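PDB 4ECN: leucine-rich repeat protein from Bacteroides thetaiotaomicron, which is of unknown function but probably serves as an extracellular binding protein, carrying two transthyretin-clan domains ahead of its leucine-rich repeats. Local coordinates for residues V88-Y93 with K121-D126; L100-A105 with I247-T252; I155-V160 with I229-L234; A276-L281 with S299-F304. All coordinates share one frame; numbering follows the deposited sequence.

Contact 1. Residues V88-Y93 with K121-D126; sequences VGYYLY and KALTVD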
loop_
_atom_site.group_PDB
_atom_site.type_symbol
_atom_site.label_atom_id
_atom_site.label_comp_id
_atom_site.label_asym_id
_atom_site.label_seq_id
_atom_site.Cartn_x
_atom_site.Cartn_y
_atom_site.Cartn_z
ATOM N N VAL A 88 43.652 12.886 -10.044
ATOM C CA VAL A 88 43.595 11.461 -9.693
ATOM C C VAL A 88 44.219 11.289 -8.296
ATOM O O VAL A 88 43.676 10.579 -7.441
ATOM C CB VAL A 88 44.268 10.547 -10.751
ATOM C CG1 VAL A 88 43.930 9.079 -10.491
ATOM C CG2 VAL A 88 43.838 10.930 -12.157
ATOM N N GLY A 89 45.336 11.985 -8.092
ATOM C CA GLY A 89 46.094 11.999 -6.851
ATOM C C GLY A 89 47.328 12.854 -6.993
ATOM O O GLY A 89 47.565 13.434 -8.057
ATOM N N TYR A 90 48.119 12.941 -5.920
ATOM C CA TYR A 90 49.330 13.749 -5.917
ATOM C C TYR A 90 50.389 13.172 -4.982
ATOM O O TYR A 90 50.068 12.468 -4.024
ATOM C CB TYR A 90 49.018 15.210 -5.516
ATOM C CG TYR A 90 48.456 15.395 -4.119
ATOM C CD1 TYR A 90 49.300 15.563 -3.019
ATOM C CD2 TYR A 90 47.083 15.480 -3.905
ATOM C CE1 TYR A 90 48.784 15.747 -1.736
ATOM C CE2 TYR A 90 46.558 15.653 -2.626
ATOM C CZ TYR A 90 47.412 15.798 -1.546
ATOM O OH TYR A 90 46.888 15.987 -0.293
ATOM N N TYR A 91 51.657 13.508 -5.256
ATOM C CA TYR A 91 52.792 13.089 -4.442
ATOM C C TYR A 91 53.527 14.320 -3.957
ATOM O O TYR A 91 53.701 15.255 -4.735
ATOM C CB TYR A 91 53.767 12.140 -5.204
ATOM C CG TYR A 91 53.148 11.015 -6.019
ATOM C CD1 TYR A 91 52.793 11.207 -7.354
ATOM C CD2 TYR A 91 53.023 9.732 -5.491
ATOM C CE1 TYR A 91 52.252 10.170 -8.120
ATOM C CE2 TYR A 91 52.492 8.683 -6.253
ATOM C CZ TYR A 91 52.114 8.906 -7.570
ATOM O OH TYR A 91 51.570 7.902 -8.341
ATOM N N LEU A 92 53.952 14.334 -2.692
ATOM C CA LEU A 92 54.760 15.420 -2.141
ATOM C C LEU A 92 56.217 14.917 -2.049
ATOM O O LEU A 92 56.427 13.715 -1.881
ATOM C CB LEU A 92 54.207 15.918 -0.793
ATOM C CG LEU A 92 52.840 16.602 -0.872
ATOM C CD1 LEU A 92 52.209 16.718 0.469
ATOM C CD2 LEU A 92 52.930 17.964 -1.512
ATOM N N TYR A 93 57.211 15.804 -2.240
ATOM C CA TYR A 93 58.629 15.418 -2.250
ATOM C C TYR A 93 59.496 16.351 -1.386
ATOM O O TYR A 93 59.350 17.568 -1.485
ATOM C CB TYR A 93 59.164 15.431 -3.698
ATOM C CG TYR A 93 58.470 14.478 -4.652
ATOM C CD1 TYR A 93 57.363 14.885 -5.396
ATOM C CD2 TYR A 93 58.961 13.193 -4.865
ATOM C CE1 TYR A 93 56.739 14.022 -6.299
ATOM C CE2 TYR A 93 58.350 12.323 -5.767
ATOM C CZ TYR A 93 57.237 12.739 -6.479
ATOM O OH TYR A 93 56.651 11.870 -7.372
ATOM N N LYS A 121 43.513 25.850 -6.433
ATOM C CA LYS A 121 42.857 24.624 -5.986
ATOM C C LYS A 121 43.316 24.275 -4.580
ATOM O O LYS A 121 44.501 24.319 -4.245
ATOM C CB LYS A 121 43.096 23.443 -6.951
ATOM C CG LYS A 121 42.278 22.175 -6.645
ATOM C CD LYS A 121 40.794 22.300 -7.031
ATOM C CE LYS A 121 39.948 21.156 -6.542
ATOM N NZ LYS A 121 39.739 21.210 -5.066
ATOM N N ALA A 122 42.338 23.957 -3.758
ATOM C CA ALA A 122 42.541 23.537 -2.393
ATOM C C ALA A 122 42.734 22.021 -2.342
ATOM O O ALA A 122 41.828 21.248 -2.708
ATOM C CB ALA A 122 41.351 23.964 -1.540
ATOM N N LEU A 123 43.929 21.602 -1.932
ATOM C CA LEU A 123 44.203 20.193 -1.744
ATOM C C LEU A 123 44.206 19.911 -0.251
ATOM O O LEU A 123 45.040 20.469 0.464
ATOM C CB LEU A 123 45.518 19.758 -2.418
ATOM C CG LEU A 123 45.529 19.673 -3.944
ATOM C CD1 LEU A 123 46.903 19.294 -4.442
ATOM C CD2 LEU A 123 44.492 18.682 -4.461
ATOM N N THR A 124 43.246 19.100 0.231
ATOM C CA THR A 124 43.160 18.756 1.654
ATOM C C THR A 124 43.874 17.417 1.898
ATOM O O THR A 124 43.491 16.389 1.328
ATOM C CB THR A 124 41.701 18.730 2.133
ATOM O OG1 THR A 124 41.118 20.018 1.913
ATOM C CG2 THR A 124 41.582 18.358 3.604
ATOM N N VAL A 125 44.905 17.435 2.754
ATOM C CA VAL A 125 45.678 16.235 3.081
ATOM C C VAL A 125 44.836 15.319 4.013
ATOM O O VAL A 125 44.600 15.652 5.182
ATOM C CB VAL A 125 47.050 16.600 3.702
ATOM C CG1 VAL A 125 47.794 15.365 4.193
ATOM C CG2 VAL A 125 47.908 17.379 2.715
ATOM N N ASP A 126 44.385 14.168 3.459
ATOM C CA ASP A 126 43.602 13.133 4.141
ATOM C C ASP A 126 44.440 12.473 5.231
ATOM O O ASP A 126 45.582 12.075 4.985
ATOM C CB ASP A 126 43.113 12.082 3.121
ATOM C CG ASP A 126 42.115 11.052 3.623
ATOM O OD1 ASP A 126 41.661 11.171 4.785
ATOM O OD2 ASP A 126 41.742 10.160 2.833
#
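Tyr90 and Leu123 bring segments 88-93 and 121-126 to their nearest approach, about 9.2 Å from CA to CA, too wide for backbone pairing, so the contact depends on side chains reaching across. Both residues point their CB atoms at the opposing segment. The tyrosine supplies a flat surface and the leucine a methyl group to lie on it: Leu123 CD1 sits 4.2 Å from the centroid of the Tyr90 ring, 22° off the normal, in a CH-pi contact displaced toward the CD2 side, where Tyr90 CD2 and Leu123 CD1 are 3.9 Å apart. The second methyl, Leu123 CD2, comes to 4.1 Å from Tyr90 CE2, and the two side chains run past each other in opposite directions. Tyr90 holds CG between its backbone N and carbonyl carbon (chi1 62°), which carries the ring across toward the other segment and its hydroxyl past Leu123 to the chain just beyond. There Tyr90 OH meets Val125 CG2 at 3.5 Å, the valine crossing the tyrosine at about a right angle. This buried packing is consistent with the interior of a beta sandwich, as in the transthyretin clan. Strand 83-93 lies between strands 43-49 and 99-104, whose Ile44 and Leu101 touch Tyr90 and Val125 respectively; strand 118-124 runs parallel to strand 10-18, where Phe15 packs against Leu123.

Contact 2. Residues L100-A105 with I247-T252; sequences LLAGPA and IDNKLT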
loop_
_atom_site.group_PDB
_atom_site.type_symbol
_atom_site.label_atom_id
_atom_site.label_comp_id
_atom_site.label_asym_id
_atom_site.label_seq_id
_atom_site.Cartn_x
_atom_site.Cartn_y
_atom_site.Cartn_z
ATOM N N LEU A 100 57.387 11.869 0.055
ATOM C CA LEU A 100 57.075 12.191 1.450
ATOM C C LEU A 100 55.586 11.945 1.783
ATOM O O LEU A 100 55.251 11.859 2.971
ATOM C CB LEU A 100 57.435 13.659 1.725
ATOM C CG LEU A 100 57.886 14.012 3.143
ATOM C CD1 LEU A 100 59.289 13.461 3.436
ATOM C CD2 LEU A 100 57.940 15.507 3.320
ATOM N N LEU A 101 54.699 11.849 0.741
ATOM C CA LEU A 101 53.250 11.602 0.873
ATOM C C LEU A 101 52.599 11.174 -0.449
ATOM O O LEU A 101 52.877 11.783 -1.479
ATOM C CB LEU A 101 52.511 12.855 1.383
ATOM C CG LEU A 101 51.096 12.616 1.888
ATOM C CD1 LEU A 101 51.099 12.312 3.364
ATOM C CD2 LEU A 101 50.218 13.799 1.609
ATOM N N ALA A 102 51.700 10.151 -0.399
ATOM C CA ALA A 102 50.866 9.668 -1.518
ATOM C C ALA A 102 49.448 10.096 -1.234
ATOM O O ALA A 102 48.757 9.459 -0.435
ATOM C CB ALA A 102 50.977 8.155 -1.698
ATOM N N GLY A 103 49.089 11.253 -1.786
ATOM C CA GLY A 103 47.820 11.933 -1.564
ATOM C C GLY A 103 46.654 11.535 -2.443
ATOM O O GLY A 103 46.775 11.498 -3.670
ATOM N N PRO A 104 45.478 11.278 -1.829
ATOM C CA PRO A 104 44.292 10.952 -2.634
ATOM C C PRO A 104 43.545 12.227 -3.042
ATOM O O PRO A 104 43.537 13.217 -2.302
ATOM C CB PRO A 104 43.469 10.075 -1.700
ATOM C CG PRO A 104 43.901 10.487 -0.299
ATOM C CD PRO A 104 45.162 11.292 -0.383
ATOM N N ALA A 105 42.917 12.193 -4.220
ATOM C CA ALA A 105 42.195 13.324 -4.799
ATOM C C ALA A 105 40.997 13.785 -3.953
ATOM O O ALA A 105 40.824 14.990 -3.756
ATOM C CB ALA A 105 41.704 12.957 -6.183
ATOM N N ILE A 247 51.069 -0.490 1.196
ATOM C CA ILE A 247 51.915 0.092 2.241
ATOM C C ILE A 247 51.869 1.599 2.115
ATOM O O ILE A 247 51.904 2.099 0.994
ATOM C CB ILE A 247 53.383 -0.450 2.157
ATOM C CG1 ILE A 247 53.477 -2.001 2.016
ATOM C CG2 ILE A 247 54.277 0.091 3.278
ATOM C CD1 ILE A 247 52.815 -2.856 3.100
ATOM N N ASP A 248 51.836 2.314 3.256
ATOM C CA ASP A 248 51.801 3.779 3.337
ATOM C C ASP A 248 52.949 4.436 2.547
ATOM O O ASP A 248 54.123 4.074 2.715
ATOM C CB ASP A 248 51.865 4.245 4.811
ATOM C CG ASP A 248 51.752 5.754 5.058
ATOM O OD1 ASP A 248 51.175 6.465 4.194
ATOM O OD2 ASP A 248 52.143 6.206 6.157
ATOM N N ASN A 249 52.569 5.395 1.660
ATOM C CA ASN A 249 53.400 6.248 0.780
ATOM C C ASN A 249 54.355 5.404 -0.129
ATOM O O ASN A 249 55.307 5.952 -0.697
ATOM C CB ASN A 249 54.197 7.285 1.613
ATOM C CG ASN A 249 53.322 8.234 2.452
ATOM O OD1 ASN A 249 52.116 8.452 2.196
ATOM N ND2 ASN A 249 53.915 8.833 3.483
ATOM N N LYS A 250 54.011 4.108 -0.345
ATOM C CA LYS A 250 54.726 3.144 -1.189
ATOM C C LYS A 250 53.789 2.528 -2.249
ATOM O O LYS A 250 52.587 2.401 -2.009
ATOM C CB LYS A 250 55.366 2.019 -0.337
ATOM C CG LYS A 250 56.409 2.473 0.692
ATOM C CD LYS A 250 57.693 3.018 0.064
ATOM C CE LYS A 250 58.664 3.541 1.094
ATOM N NZ LYS A 250 59.967 3.928 0.484
ATOM N N LEU A 251 54.355 2.110 -3.406
ATOM C CA LEU A 251 53.610 1.494 -4.512
ATOM C C LEU A 251 53.689 -0.042 -4.508
ATOM O O LEU A 251 54.776 -0.621 -4.559
ATOM C CB LEU A 251 54.116 2.005 -5.875
ATOM C CG LEU A 251 53.682 1.208 -7.126
ATOM C CD1 LEU A 251 52.341 1.674 -7.659
ATOM C CD2 LEU A 251 54.734 1.278 -8.200
ATOM N N THR A 252 52.521 -0.679 -4.537
ATOM C CA THR A 252 52.393 -2.122 -4.672
ATOM C C THR A 252 52.236 -2.385 -6.174
ATOM O O THR A 252 51.404 -1.756 -6.826
ATOM C CB THR A 252 51.253 -2.650 -3.795
ATOM O OG1 THR A 252 51.506 -2.276 -2.429
ATOM C CG2 THR A 252 51.055 -4.171 -3.941
#
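Asn249 reaches Ala102 from the third position of a type II beta turn, Ile247 to Lys250, which leads into strand 251-259 of the second DUF4458 domain; its partner lies on strand 99-104 of the first. The turn is closed by Lys250 N to Ile247 O at 3.2 Å and gives Asn249 a positive phi of 55°, a backbone shape that asparagine accepts readily. With CG beside its backbone N and anti to the carbonyl carbon (chi1 -59°), the amide swings over to the strand, although the CB does not head there. The amide lies along the backbone of residues 100 to 102: Asn249 CG is 3.7 Å from Leu101 CA, and ND2 stands 3.3 Å from Leu100 O, at an angle too poor for a hydrogen bond. Ala102 CB, pointing toward the turn, packs 4.0 Å from Asn249 CA and also touches Trp210 of the second domain. Leu101 turns its CB away, yet its CD1 still passes 4.2 Å from Asn249 OD1. One polar link joins the two segments: Ala102 N donates to Asn249 OD1 over 3.1 Å, nearly straight at the hydrogen, but the donor stands 60° out of the plane of the side-chain carbonyl.

Contact 3. Residues I155-V160 with I229-L234; sequences IRYVDV and IKRSEL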
loop_
_atom_site.group_PDB
_atom_site.type_symbol
_atom_site.label_atom_id
_atom_site.label_comp_id
_atom_site.label_asym_id
_atom_site.label_seq_id
_atom_site.Cartn_x
_atom_site.Cartn_y
_atom_site.Cartn_z
ATOM N N ILE A 155 41.572 -6.717 -24.980
ATOM C CA ILE A 155 40.975 -6.146 -23.767
ATOM C C ILE A 155 41.577 -4.738 -23.732
ATOM O O ILE A 155 42.805 -4.636 -23.635
ATOM C CB ILE A 155 41.200 -6.969 -22.448
ATOM C CG1 ILE A 155 40.386 -8.253 -22.386
ATOM C CG2 ILE A 155 40.933 -6.115 -21.203
ATOM C CD1 ILE A 155 40.798 -9.196 -21.202
ATOM N N ARG A 156 40.790 -3.670 -23.882
ATOM C CA ARG A 156 41.392 -2.331 -23.931
ATOM C C ARG A 156 41.282 -1.575 -22.592
ATOM O O ARG A 156 42.187 -0.805 -22.250
ATOM C CB ARG A 156 40.738 -1.512 -25.043
ATOM C CG ARG A 156 40.905 -2.142 -26.427
ATOM C CD ARG A 156 42.217 -1.800 -27.100
ATOM N NE ARG A 156 42.373 -2.569 -28.333
ATOM C CZ ARG A 156 43.136 -3.651 -28.449
ATOM N NH1 ARG A 156 43.856 -4.080 -27.416
ATOM N NH2 ARG A 156 43.209 -4.298 -29.605
ATOM N N TYR A 157 40.167 -1.784 -21.860
ATOM C CA TYR A 157 39.856 -1.149 -20.575
ATOM C C TYR A 157 39.275 -2.154 -19.582
ATOM O O TYR A 157 38.649 -3.139 -19.985
ATOM C CB TYR A 157 38.873 0.019 -20.768
ATOM C CG TYR A 157 39.475 1.160 -21.551
ATOM C CD1 TYR A 157 40.244 2.135 -20.922
ATOM C CD2 TYR A 157 39.314 1.246 -22.932
ATOM C CE1 TYR A 157 40.850 3.161 -21.648
ATOM C CE2 TYR A 157 39.910 2.270 -23.669
ATOM C CZ TYR A 157 40.669 3.233 -23.024
ATOM O OH TYR A 157 41.233 4.256 -23.754
ATOM N N VAL A 158 39.483 -1.899 -18.279
ATOM C CA VAL A 158 38.965 -2.759 -17.227
ATOM C C VAL A 158 38.414 -1.899 -16.054
ATOM O O VAL A 158 38.832 -0.753 -15.853
ATOM C CB VAL A 158 40.038 -3.772 -16.747
ATOM C CG1 VAL A 158 41.072 -3.125 -15.831
ATOM C CG2 VAL A 158 39.397 -4.977 -16.072
ATOM N N ASP A 159 37.443 -2.476 -15.314
ATOM C CA ASP A 159 36.844 -1.944 -14.084
ATOM C C ASP A 159 37.145 -2.902 -12.995
ATOM O O ASP A 159 36.748 -4.055 -13.127
ATOM C CB ASP A 159 35.312 -1.721 -14.206
ATOM C CG ASP A 159 34.833 -0.614 -15.125
ATOM O OD1 ASP A 159 35.523 0.407 -15.232
ATOM O OD2 ASP A 159 33.726 -0.734 -15.657
ATOM N N VAL A 160 37.883 -2.511 -11.947
ATOM C CA VAL A 160 38.082 -3.531 -10.925
ATOM C C VAL A 160 37.533 -3.007 -9.590
ATOM O O VAL A 160 37.598 -1.815 -9.280
ATOM C CB VAL A 160 39.524 -4.105 -10.771
ATOM C CG1 VAL A 160 40.136 -4.448 -12.131
ATOM C CG2 VAL A 160 40.450 -3.205 -9.969
ATOM N N ILE A 229 35.721 4.741 -31.551
ATOM C CA ILE A 229 35.274 5.499 -30.377
ATOM C C ILE A 229 34.326 4.610 -29.508
ATOM O O ILE A 229 34.114 4.919 -28.330
ATOM C CB ILE A 229 34.590 6.838 -30.813
ATOM C CG1 ILE A 229 35.419 7.570 -31.899
ATOM C CG2 ILE A 229 34.323 7.761 -29.600
ATOM C CD1 ILE A 229 34.686 8.710 -32.666
ATOM N N LYS A 230 33.810 3.491 -30.076
ATOM C CA LYS A 230 32.883 2.579 -29.400
ATOM C C LYS A 230 33.614 1.624 -28.434
ATOM O O LYS A 230 34.381 0.756 -28.866
ATOM C CB LYS A 230 32.066 1.758 -30.431
ATOM C CG LYS A 230 30.923 0.920 -29.836
ATOM C CD LYS A 230 29.754 1.771 -29.313
ATOM C CE LYS A 230 28.820 1.003 -28.405
ATOM N NZ LYS A 230 29.443 0.676 -27.090
ATOM N N ARG A 231 33.317 1.769 -27.123
ATOM C CA ARG A 231 33.847 0.922 -26.052
ATOM C C ARG A 231 32.761 -0.072 -25.652
ATOM O O ARG A 231 31.732 0.333 -25.121
ATOM C CB ARG A 231 34.317 1.776 -24.868
ATOM C CG ARG A 231 35.112 1.003 -23.846
ATOM C CD ARG A 231 35.389 1.829 -22.612
ATOM N NE ARG A 231 36.350 2.913 -22.840
ATOM C CZ ARG A 231 36.809 3.715 -21.880
ATOM N NH1 ARG A 231 36.389 3.572 -20.621
ATOM N NH2 ARG A 231 37.692 4.664 -22.165
ATOM N N SER A 232 32.969 -1.364 -25.946
ATOM C CA SER A 232 31.984 -2.420 -25.693
ATOM C C SER A 232 32.396 -3.373 -24.557
ATOM O O SER A 232 33.568 -3.717 -24.428
ATOM C CB SER A 232 31.760 -3.238 -26.959
ATOM O OG SER A 232 31.356 -2.406 -28.032
ATOM N N GLU A 233 31.396 -3.825 -23.777
ATOM C CA GLU A 233 31.517 -4.755 -22.654
ATOM C C GLU A 233 31.945 -6.146 -23.140
ATOM O O GLU A 233 31.370 -6.661 -24.100
ATOM C CB GLU A 233 30.157 -4.833 -21.962
ATOM C CG GLU A 233 30.182 -5.053 -20.464
ATOM C CD GLU A 233 29.067 -4.314 -19.746
ATOM O OE1 GLU A 233 27.929 -4.278 -20.269
ATOM O OE2 GLU A 233 29.332 -3.767 -18.651
ATOM N N LEU A 234 32.963 -6.746 -22.507
ATOM C CA LEU A 234 33.440 -8.074 -22.901
ATOM C C LEU A 234 32.860 -9.143 -21.970
ATOM O O LEU A 234 32.331 -10.142 -22.458
ATOM C CB LEU A 234 34.970 -8.124 -22.912
ATOM C CG LEU A 234 35.640 -7.344 -24.041
ATOM C CD1 LEU A 234 37.129 -7.244 -23.833
ATOM C CD2 LEU A 234 35.378 -8.000 -25.369
#
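Tyr157 and Arg231 form a cation-pi stack, the polar heart of this contact. The guanidinium lies flat over one face of the ring, planes 19° apart, with Arg231 CZ 3.6 Å from the ring centroid. NH2 sits over the middle of the ring, 3.4 Å from Tyr157 CZ, while Arg231 NE lies at the same distance from Tyr157 CD2, nearer the rim. The arginine starts out extended, CG anti to the backbone N, then bends at chi3 (-70°), and that bend lays the planar end down on the ring. NE also donates to Gln226 OE1, which limits rotation of the guanidinium within the stack. A leucine in place of Tyr157 would probably leave the charged group without its aromatic bed, still bonded through NE to Gln226 OE1 but freer to turn.

These strands do not pair with each other. Strand 214-227 runs between them in a single sheet of the second DUF4458 domain and is antiparallel to both, so the stack spans that middle strand, Arg231 touching Tyr224 and Tyr157 touching Gln226. Arg156 and Tyr157 both face Tyr224, making a classic beta bulge at the start of strand 157-164.

The apolar part of the contact lies at the other end. Ile155 CG1 meets Leu234 CD1 at 3.7 Å, the two side chains crossing obliquely, and both touch Tyr150 in a nearby loop. Next to Leu234 in the chain, Glu233 OE2 forms a salt bridge with Lys272 NZ on helix 266-280.

Contact 4. Residues A276-L281 with S299-F304; sequences AIWEAL and SLNWNF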
loop_
_atom_site.group_PDB
_atom_site.type_symbol
_atom_site.label_atom_id
_atom_site.label_comp_id
_atom_site.label_asym_id
_atom_site.label_seq_id
_atom_site.Cartn_x
_atom_site.Cartn_y
_atom_site.Cartn_z
ATOM N N ALA A 276 20.929 -0.463 -13.208
ATOM C CA ALA A 276 20.417 0.387 -14.293
ATOM C C ALA A 276 19.071 1.001 -13.881
ATOM O O ALA A 276 18.972 2.223 -13.824
ATOM C CB ALA A 276 20.284 -0.402 -15.592
ATOM N N ILE A 277 18.079 0.156 -13.507
ATOM C CA ILE A 277 16.737 0.534 -13.049
ATOM C C ILE A 277 16.842 1.588 -11.932
ATOM O O ILE A 277 16.179 2.630 -12.022
ATOM C CB ILE A 277 15.987 -0.742 -12.578
ATOM C CG1 ILE A 277 15.719 -1.687 -13.782
ATOM C CG2 ILE A 277 14.693 -0.395 -11.815
ATOM C CD1 ILE A 277 15.437 -3.166 -13.422
ATOM N N TRP A 278 17.722 1.340 -10.927
ATOM C CA TRP A 278 17.964 2.223 -9.787
ATOM C C TRP A 278 18.515 3.581 -10.267
ATOM O O TRP A 278 17.988 4.620 -9.876
ATOM C CB TRP A 278 18.924 1.547 -8.799
ATOM C CG TRP A 278 19.180 2.305 -7.525
ATOM C CD1 TRP A 278 18.384 2.342 -6.422
ATOM C CD2 TRP A 278 20.394 2.980 -7.164
ATOM N NE1 TRP A 278 18.976 3.093 -5.435
ATOM C CE2 TRP A 278 20.224 3.473 -5.853
ATOM C CE3 TRP A 278 21.608 3.241 -7.839
ATOM C CZ2 TRP A 278 21.205 4.241 -5.209
ATOM C CZ3 TRP A 278 22.576 3.993 -7.193
ATOM C CH2 TRP A 278 22.366 4.488 -5.897
ATOM N N GLU A 279 19.498 3.574 -11.173
ATOM C CA GLU A 279 20.090 4.812 -11.702
ATOM C C GLU A 279 19.079 5.580 -12.563
ATOM O O GLU A 279 19.010 6.810 -12.438
ATOM C CB GLU A 279 21.377 4.534 -12.486
ATOM C CG GLU A 279 22.475 4.082 -11.548
ATOM C CD GLU A 279 23.912 4.286 -11.974
ATOM O OE1 GLU A 279 24.259 3.924 -13.123
ATOM O OE2 GLU A 279 24.714 4.712 -11.111
ATOM N N ALA A 280 18.239 4.867 -13.358
ATOM C CA ALA A 280 17.206 5.482 -14.211
ATOM C C ALA A 280 16.039 6.067 -13.399
ATOM O O ALA A 280 15.386 6.994 -13.886
ATOM C CB ALA A 280 16.665 4.466 -15.192
ATOM N N LEU A 281 15.779 5.535 -12.175
ATOM C CA LEU A 281 14.657 5.964 -11.337
ATOM C C LEU A 281 15.125 6.757 -10.089
ATOM O O LEU A 281 14.490 6.681 -9.034
ATOM C CB LEU A 281 13.803 4.760 -10.920
ATOM C CG LEU A 281 13.113 4.035 -12.066
ATOM C CD1 LEU A 281 12.519 2.762 -11.614
ATOM C CD2 LEU A 281 12.072 4.896 -12.735
ATOM N N SER A 299 15.525 0.114 6.232
ATOM C CA SER A 299 16.532 0.668 5.330
ATOM C C SER A 299 15.852 1.658 4.412
ATOM O O SER A 299 14.713 1.417 3.994
ATOM C CB SER A 299 17.211 -0.436 4.542
ATOM O OG SER A 299 17.846 -1.334 5.429
ATOM N N LEU A 300 16.501 2.784 4.167
ATOM C CA LEU A 300 16.002 3.866 3.336
ATOM C C LEU A 300 16.146 3.626 1.845
ATOM O O LEU A 300 15.419 4.251 1.055
ATOM C CB LEU A 300 16.794 5.145 3.650
ATOM C CG LEU A 300 16.655 5.755 5.025
ATOM C CD1 LEU A 300 17.581 6.943 5.154
ATOM C CD2 LEU A 300 15.223 6.172 5.297
ATOM N N ASN A 301 17.147 2.818 1.438
ATOM C CA ASN A 301 17.453 2.682 0.014
ATOM C C ASN A 301 18.212 1.418 -0.286
ATOM O O ASN A 301 18.636 0.710 0.636
ATOM C CB ASN A 301 18.333 3.902 -0.373
ATOM C CG ASN A 301 18.476 4.267 -1.811
ATOM O OD1 ASN A 301 18.140 3.521 -2.726
ATOM N ND2 ASN A 301 19.008 5.449 -2.030
ATOM N N TRP A 302 18.396 1.144 -1.588
ATOM C CA TRP A 302 19.248 0.079 -2.084
ATOM C C TRP A 302 20.706 0.448 -1.876
ATOM O O TRP A 302 21.019 1.612 -1.608
ATOM C CB TRP A 302 18.985 -0.179 -3.560
ATOM C CG TRP A 302 17.735 -0.933 -3.863
ATOM C CD1 TRP A 302 16.792 -1.369 -2.981
ATOM C CD2 TRP A 302 17.291 -1.334 -5.163
ATOM N NE1 TRP A 302 15.777 -2.009 -3.656
ATOM C CE2 TRP A 302 16.069 -2.018 -4.996
ATOM C CE3 TRP A 302 17.824 -1.203 -6.458
ATOM C CZ2 TRP A 302 15.361 -2.552 -6.075
ATOM C CZ3 TRP A 302 17.127 -1.744 -7.529
ATOM C CH2 TRP A 302 15.900 -2.391 -7.334
ATOM N N ASN A 303 21.603 -0.530 -2.001
ATOM C CA ASN A 303 23.024 -0.274 -1.821
ATOM C C ASN A 303 23.849 -1.080 -2.823
ATOM O O ASN A 303 23.732 -2.306 -2.872
ATOM C CB ASN A 303 23.435 -0.609 -0.388
ATOM C CG ASN A 303 24.893 -0.396 -0.060
ATOM O OD1 ASN A 303 25.552 0.549 -0.540
ATOM N ND2 ASN A 303 25.392 -1.242 0.836
ATOM N N PHE A 304 24.682 -0.376 -3.613
ATOM C CA PHE A 304 25.566 -0.983 -4.612
ATOM C C PHE A 304 27.054 -0.731 -4.243
ATOM O O PHE A 304 27.940 -1.037 -5.036
ATOM C CB PHE A 304 25.235 -0.459 -6.031
ATOM C CG PHE A 304 23.839 -0.817 -6.495
ATOM C CD1 PHE A 304 23.562 -2.074 -7.022
ATOM C CD2 PHE A 304 22.795 0.097 -6.387
ATOM C CE1 PHE A 304 22.268 -2.411 -7.433
ATOM C CE2 PHE A 304 21.499 -0.240 -6.803
ATOM C CZ PHE A 304 21.245 -1.492 -7.312
#
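An aromatic cluster of Trp278, Trp302 and Phe304 packs helix 266-280 against the loop that leads to strand 317-319. Trp278 holds CG anti to its backbone N (chi1 -176°), which drives the indole off the helix toward the loop. Its N-H then finds Asn301: NE1 donates to OD1 over 2.9 Å, straight at 166° and with the acceptor in the plane of the indole. The same OD1 also accepts from Trp302 N, while Asn301 ND2 is taken by Gly283 O. Phe304 CE2 lies over one face of the indole, 3.4 Å from Trp278 CD2, the ring planes oblique at 57°. Trp302 lies nearly parallel to Trp278 but slid aside, with CE3 3.6 Å from Trp278 CD1. Replacing Trp278 with alanine is likely to leave Asn301 OD1 short of one donor and open a gap on the helix side of Trp302 and Phe304. Trp286 adds edge-to-face rings to both tryptophans, and Trp302 NE1 donates to Pro315 O, with the Trp302 side chain about 8 Å from the bound sodium ion. A helix and loop packed on aromatic residues ahead of the first strand are consistent with an N-terminal cap of a leucine-rich repeat array.

How the contacts relate
Contacts 1 and 2 share the first transthyretin-like domain and meet through neighbouring strands 83-93 and 99-104, where Tyr90 O lies 2.7 Å from Gly103 N, a probable hydrogen bond. Contact 1 is the most buried of the four and mainly apolar, without a polar bond between its segments; contact 2 is partly buried and faces the second domain, relying on an amide. Contact 3 lies in that second domain, about 27 Å from contact 2 between centres, and sets a charged group on a ring at an exposed strand. Contact 4 belongs to the leucine-rich repeat region and mixes aromatic burial with a polar link; its nearest atoms are about 10 Å from those of contact 3.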